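Local coordinates for protein cytochrome P450 CYP260B1 (Sorangium cellulosum, PDB 5HIW) that is a bacterial cytochrome P450, a haem-thiolate protein of helix-rich fold that holds protoporphyrin IX with its iron in a buried pocket, at residues A[235-245]-A[376-387]. Residues are numbered along the deposited sequence; the frame is centred on the assembly and turned at random.
With HEM (protoporphyrin IX containing Fe), chain B.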
loop_
_atom_site.group_PDB
_atom_site.type_symbol
_atom_site.label_atom_id
_atom_site.label_comp_id
_atom_site.label_asym_id
_atom_site.label_seq_id
_atom_site.Cartn_x
_atom_site.Cartn_y
_atom_site.Cartn_z
ATOM N N TRP A 235 -1.688 0.792 6.105
ATOM C CA TRP A 235 -0.672 -0.272 6.510
ATOM C C TRP A 235 0.716 0.311 6.405
ATOM O O TRP A 235 1.573 0.080 7.308
ATOM C CB TRP A 235 -0.873 -1.552 5.825
ATOM C CG TRP A 235 -2.125 -2.195 6.298
ATOM C CD1 TRP A 235 -3.325 -2.311 5.596
ATOM C CD2 TRP A 235 -2.365 -2.721 7.597
ATOM N NE1 TRP A 235 -4.275 -2.874 6.404
ATOM C CE2 TRP A 235 -3.705 -3.173 7.620
ATOM C CE3 TRP A 235 -1.572 -2.867 8.747
ATOM C CZ2 TRP A 235 -4.286 -3.689 8.785
ATOM C CZ3 TRP A 235 -2.127 -3.433 9.888
ATOM C CH2 TRP A 235 -3.476 -3.809 9.912
ATOM N N MET A 236 0.948 1.189 5.410
ATOM C CA MET A 236 2.253 1.922 5.361
ATOM C C MET A 236 2.465 2.845 6.519
ATOM O O MET A 236 3.551 2.887 7.144
ATOM C CB MET A 236 2.396 2.708 4.046
ATOM C CG MET A 236 3.619 3.689 4.034
ATOM S SD MET A 236 4.011 4.120 2.311
ATOM C CE MET A 236 5.551 5.015 2.597
ATOM N N LEU A 237 1.421 3.607 6.862
ATOM C CA LEU A 237 1.504 4.455 8.023
ATOM C C LEU A 237 1.653 3.655 9.286
ATOM O O LEU A 237 2.460 4.050 10.145
ATOM C CB LEU A 237 0.303 5.397 8.122
ATOM C CG LEU A 237 0.106 6.482 7.010
ATOM C CD1 LEU A 237 -1.249 7.191 7.181
ATOM C CD2 LEU A 237 1.250 7.444 7.059
ATOM N N ALA A 238 0.935 2.536 9.404
ATOM C CA ALA A 238 0.994 1.739 10.573
ATOM C C ALA A 238 2.450 1.261 10.787
ATOM O O ALA A 238 3.011 1.398 11.862
ATOM C CB ALA A 238 0.094 0.511 10.484
ATOM N N ASN A 239 3.070 0.720 9.754
ATOM C CA ASN A 239 4.413 0.147 9.965
ATOM C C ASN A 239 5.517 1.182 10.066
ATOM O O ASN A 239 6.532 0.940 10.695
ATOM C CB ASN A 239 4.693 -0.806 8.851
ATOM C CG ASN A 239 3.792 -2.033 8.883
ATOM O OD1 ASN A 239 2.916 -2.185 9.731
ATOM N ND2 ASN A 239 4.054 -2.927 8.007
ATOM N N LEU A 240 5.278 2.416 9.597
ATOM C CA LEU A 240 6.152 3.514 9.839
ATOM C C LEU A 240 6.119 3.880 11.298
ATOM O O LEU A 240 7.147 4.028 11.987
ATOM C CB LEU A 240 5.763 4.697 8.937
ATOM C CG LEU A 240 6.491 5.994 9.178
ATOM C CD1 LEU A 240 7.974 5.830 9.208
ATOM C CD2 LEU A 240 6.017 7.119 8.228
ATOM N N LEU A 241 4.915 3.965 11.857
ATOM C CA LEU A 241 4.836 4.288 13.229
ATOM C C LEU A 241 5.481 3.157 14.081
ATOM O O LEU A 241 6.083 3.472 15.060
ATOM C CB LEU A 241 3.388 4.460 13.634
ATOM C CG LEU A 241 2.819 5.793 13.118
ATOM C CD1 LEU A 241 1.360 5.738 13.464
ATOM C CD2 LEU A 241 3.440 7.017 13.668
ATOM N N VAL A 242 5.287 1.914 13.701
ATOM C CA VAL A 242 5.917 0.786 14.421
ATOM C C VAL A 242 7.415 1.015 14.455
ATOM O O VAL A 242 8.055 0.985 15.540
ATOM C CB VAL A 242 5.556 -0.569 13.822
ATOM C CG1 VAL A 242 6.466 -1.729 14.343
ATOM C CG2 VAL A 242 4.090 -0.943 14.090
ATOM N N ALA A 243 7.967 1.244 13.293
ATOM C CA ALA A 243 9.434 1.426 13.131
ATOM C C ALA A 243 9.903 2.554 13.935
ATOM O O ALA A 243 10.998 2.465 14.551
ATOM C CB ALA A 243 9.781 1.645 11.691
ATOM N N LEU A 244 9.183 3.688 13.922
ATOM C CA LEU A 244 9.627 4.803 14.741
ATOM C C LEU A 244 9.479 4.551 16.258
ATOM O O LEU A 244 10.436 4.754 17.023
ATOM C CB LEU A 244 8.921 6.142 14.389
ATOM C CG LEU A 244 9.250 6.531 12.924
ATOM C CD1 LEU A 244 8.542 7.797 12.537
ATOM C CD2 LEU A 244 10.741 6.662 12.606
ATOM N N LEU A 245 8.299 4.153 16.711
ATOM C CA LEU A 245 8.076 3.933 18.130
ATOM C C LEU A 245 8.951 2.811 18.677
ATOM O O LEU A 245 9.350 2.860 19.851
ATOM C CB LEU A 245 6.653 3.603 18.420
ATOM C CG LEU A 245 5.574 4.634 18.042
ATOM C CD1 LEU A 245 4.195 4.039 18.279
ATOM C CD2 LEU A 245 5.751 5.898 18.823
ATOM N N PRO A 376 -3.360 -9.092 9.569
ATOM C CA PRO A 376 -3.727 -8.283 10.739
ATOM C C PRO A 376 -5.092 -7.633 10.579
ATOM O O PRO A 376 -5.352 -6.954 9.582
ATOM C CB PRO A 376 -2.637 -7.204 10.790
ATOM C CG PRO A 376 -2.231 -7.066 9.390
ATOM C CD PRO A 376 -2.300 -8.432 8.792
ATOM N N ARG A 377 -5.982 -7.885 11.533
ATOM C CA ARG A 377 -7.439 -7.531 11.403
ATOM C C ARG A 377 -8.085 -8.055 10.100
ATOM O O ARG A 377 -8.991 -7.408 9.571
ATOM C CB ARG A 377 -7.633 -6.011 11.506
ATOM C CG ARG A 377 -6.794 -5.330 12.587
ATOM C CD ARG A 377 -7.174 -3.849 12.656
ATOM N NE ARG A 377 -6.576 -3.205 13.823
ATOM C CZ ARG A 377 -7.109 -2.206 14.504
ATOM N NH1 ARG A 377 -8.252 -1.663 14.129
ATOM N NH2 ARG A 377 -6.469 -1.708 15.530
ATOM N N GLY A 378 -7.592 -9.197 9.577
ATOM C CA GLY A 378 -8.009 -9.732 8.274
ATOM C C GLY A 378 -7.514 -9.024 6.996
ATOM O O GLY A 378 -7.831 -9.456 5.861
ATOM N N ALA A 379 -6.749 -7.946 7.132
ATOM C CA ALA A 379 -6.327 -7.188 5.965
ATOM C C ALA A 379 -5.308 -7.963 5.181
ATOM O O ALA A 379 -4.624 -8.870 5.717
ATOM C CB ALA A 379 -5.741 -5.855 6.388
ATOM N N ALA A 380 -5.164 -7.581 3.919
ATOM C CA ALA A 380 -4.170 -8.188 3.023
ATOM C C ALA A 380 -2.919 -7.324 3.125
ATOM O O ALA A 380 -2.665 -6.487 2.253
ATOM C CB ALA A 380 -4.660 -8.227 1.585
ATOM N N ALA A 381 -2.175 -7.474 4.227
ATOM C CA ALA A 381 -0.998 -6.636 4.463
ATOM C C ALA A 381 -0.123 -7.434 5.361
ATOM O O ALA A 381 -0.574 -8.450 5.880
ATOM C CB ALA A 381 -1.390 -5.391 5.182
ATOM N N PHE A 382 1.083 -6.949 5.601
ATOM C CA PHE A 382 1.856 -7.370 6.784
ATOM C C PHE A 382 1.897 -6.255 7.801
ATOM O O PHE A 382 2.218 -5.086 7.490
ATOM C CB PHE A 382 3.266 -7.786 6.431
ATOM C CG PHE A 382 4.114 -8.065 7.646
ATOM C CD1 PHE A 382 3.944 -9.272 8.329
ATOM C CD2 PHE A 382 4.939 -7.117 8.171
ATOM C CE1 PHE A 382 4.660 -9.527 9.507
ATOM C CE2 PHE A 382 5.703 -7.380 9.317
ATOM C CZ PHE A 382 5.532 -8.602 9.991
ATOM N N GLY A 383 1.572 -6.524 9.060
ATOM C CA GLY A 383 1.561 -5.452 9.992
ATOM C C GLY A 383 1.023 -5.837 11.395
ATOM O O GLY A 383 0.690 -6.993 11.572
ATOM N N PRO A 384 0.901 -4.863 12.270
ATOM C CA PRO A 384 0.479 -5.034 13.665
ATOM C C PRO A 384 -1.008 -5.008 13.791
ATOM O O PRO A 384 -1.712 -4.377 12.993
ATOM C CB PRO A 384 1.095 -3.837 14.373
ATOM C CG PRO A 384 1.044 -2.769 13.401
ATOM C CD PRO A 384 1.345 -3.465 12.080
ATOM N N ASP A 385 -1.516 -5.723 14.809
ATOM C CA ASP A 385 -2.932 -5.606 15.118
ATOM C C ASP A 385 -3.365 -4.375 15.789
ATOM O O ASP A 385 -4.580 -4.084 15.778
ATOM C CB ASP A 385 -3.428 -6.896 15.814
ATOM C CG ASP A 385 -2.846 -7.106 17.177
ATOM O OD1 ASP A 385 -1.974 -6.359 17.669
ATOM O OD2 ASP A 385 -3.290 -8.089 17.779
ATOM N N GLN A 386 -2.436 -3.615 16.364
ATOM C CA GLN A 386 -2.673 -2.328 16.964
ATOM C C GLN A 386 -1.324 -1.679 17.258
ATOM O O GLN A 386 -0.244 -2.352 17.226
ATOM C CB GLN A 386 -3.516 -2.375 18.272
ATOM C CG GLN A 386 -3.021 -3.472 19.227
ATOM C CD GLN A 386 -3.591 -3.304 20.622
ATOM O OE1 GLN A 386 -3.649 -2.208 21.114
ATOM N NE2 GLN A 386 -3.981 -4.370 21.244
ATOM N N ILE A 387 -1.379 -0.384 17.523
ATOM C CA ILE A 387 -0.204 0.463 17.712
ATOM C C ILE A 387 -0.375 1.298 18.942
ATOM O O ILE A 387 -0.599 2.521 18.910
ATOM C CB ILE A 387 0.131 1.346 16.486
ATOM C CG1 ILE A 387 0.144 0.504 15.235
ATOM C CG2 ILE A 387 1.513 1.945 16.714
ATOM C CD1 ILE A 387 0.087 1.367 14.016
HETATM C CHA HEM B . 0.450 -0.743 -8.000
HETATM C CHB HEM B . 1.871 -1.051 -3.360
HETATM C CHC HEM B . -0.071 3.249 -2.478
HETATM C CHD HEM B . -2.239 3.022 -6.744
HETATM C C1A HEM B . 1.064 -1.175 -6.859
HETATM C C2A HEM B . 1.835 -2.362 -6.723
HETATM C C3A HEM B . 2.270 -2.431 -5.426
HETATM C C4A HEM B . 1.661 -1.339 -4.725
HETATM C CMA HEM B . 3.125 -3.561 -4.816
HETATM C CAA HEM B . 2.243 -3.300 -7.854
HETATM C CBA HEM B . 1.085 -4.257 -8.180
HETATM C CGA HEM B . 1.497 -5.364 -9.087
HETATM O O1A HEM B . 2.595 -5.286 -9.730
HETATM O O2A HEM B . 0.859 -6.446 -9.063
HETATM C C1B HEM B . 1.435 0.040 -2.711
HETATM C C2B HEM B . 1.822 0.335 -1.358
HETATM C C3B HEM B . 1.272 1.580 -1.121
HETATM C C4B HEM B . 0.534 2.006 -2.312
HETATM C CMB HEM B . 2.603 -0.502 -0.330
HETATM C CAB HEM B . 1.390 2.213 0.170
HETATM C CBB HEM B . 0.726 3.196 0.679
HETATM C C1C HEM B . -0.846 3.582 -3.588
HETATM C C2C HEM B . -1.558 4.820 -3.674
HETATM C C3C HEM B . -2.179 4.739 -4.890
HETATM C C4C HEM B . -1.890 3.477 -5.490
HETATM C CMC HEM B . -1.502 5.838 -2.560
HETATM C CAC HEM B . -3.042 5.749 -5.535
HETATM C CBC HEM B . -2.873 7.040 -5.287
HETATM C C1D HEM B . -1.639 1.956 -7.403
HETATM C C2D HEM B . -2.021 1.661 -8.809
HETATM C C3D HEM B . -1.288 0.613 -9.165
HETATM C C4D HEM B . -0.447 0.303 -7.998
HETATM C CMD HEM B . -3.093 2.334 -9.645
HETATM C CAD HEM B . -1.216 -0.073 -10.539
HETATM C CBD HEM B . -0.085 0.566 -11.322
HETATM C CGD HEM B . 0.065 -0.014 -12.735
HETATM O O1D HEM B . -0.381 -1.160 -13.050
HETATM O O2D HEM B . 0.670 0.647 -13.645
HETATM N NA HEM B . 0.996 -0.549 -5.596
HETATM N NB HEM B . 0.800 1.105 -3.253
HETATM N NC HEM B . -0.987 2.826 -4.666
HETATM N ND HEM B . -0.698 1.093 -6.948
HETATM FE FE HEM B . 0.059 1.119 -5.160
HETATM O O HOH W 1 -1.740 -0.125 -4.462
#
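The indole of W235 carries A381 and P376 over one face and meets the carbonyl O of P384 at its edge, where the helix 232-245 of this cytochrome P450 fold packs against the connection of the C-terminal β-hairpin 372-373/383-384, strand 383-384 and the residues just after it. A381 CB makes a CH-pi contact 3.6 Å from the centroid of the W235 five-membered ring, and P376 CG makes another, 3.9 Å from that of its six-membered ring. The P384 O lies in the ring plane, 3.3 Å from W235 CZ3, while A379 CB comes in obliquely by NE1. F124 also meets this indole.

One turn on, the carboxamide of N239 reaches two separate backbone segments: ND2 donates in its own amide plane to F382 O (2.9 Å, 159° at the hydrogen) and also to C272 O. Two acceptors on ND2 are consistent with a set amide rotation, which leaves OD1 against P384 CD.

Farther along the helix V242 CG2 touches P384 CG, and I387 puts CD1 on A238 CB and CG2 on L245 CD1. M236 CB points away from segment 376-387; with CG anti to the backbone N (chi1 170°), the extended chain carries M236 SD to the haem, 3.8 Å from vinyl carbon CBB.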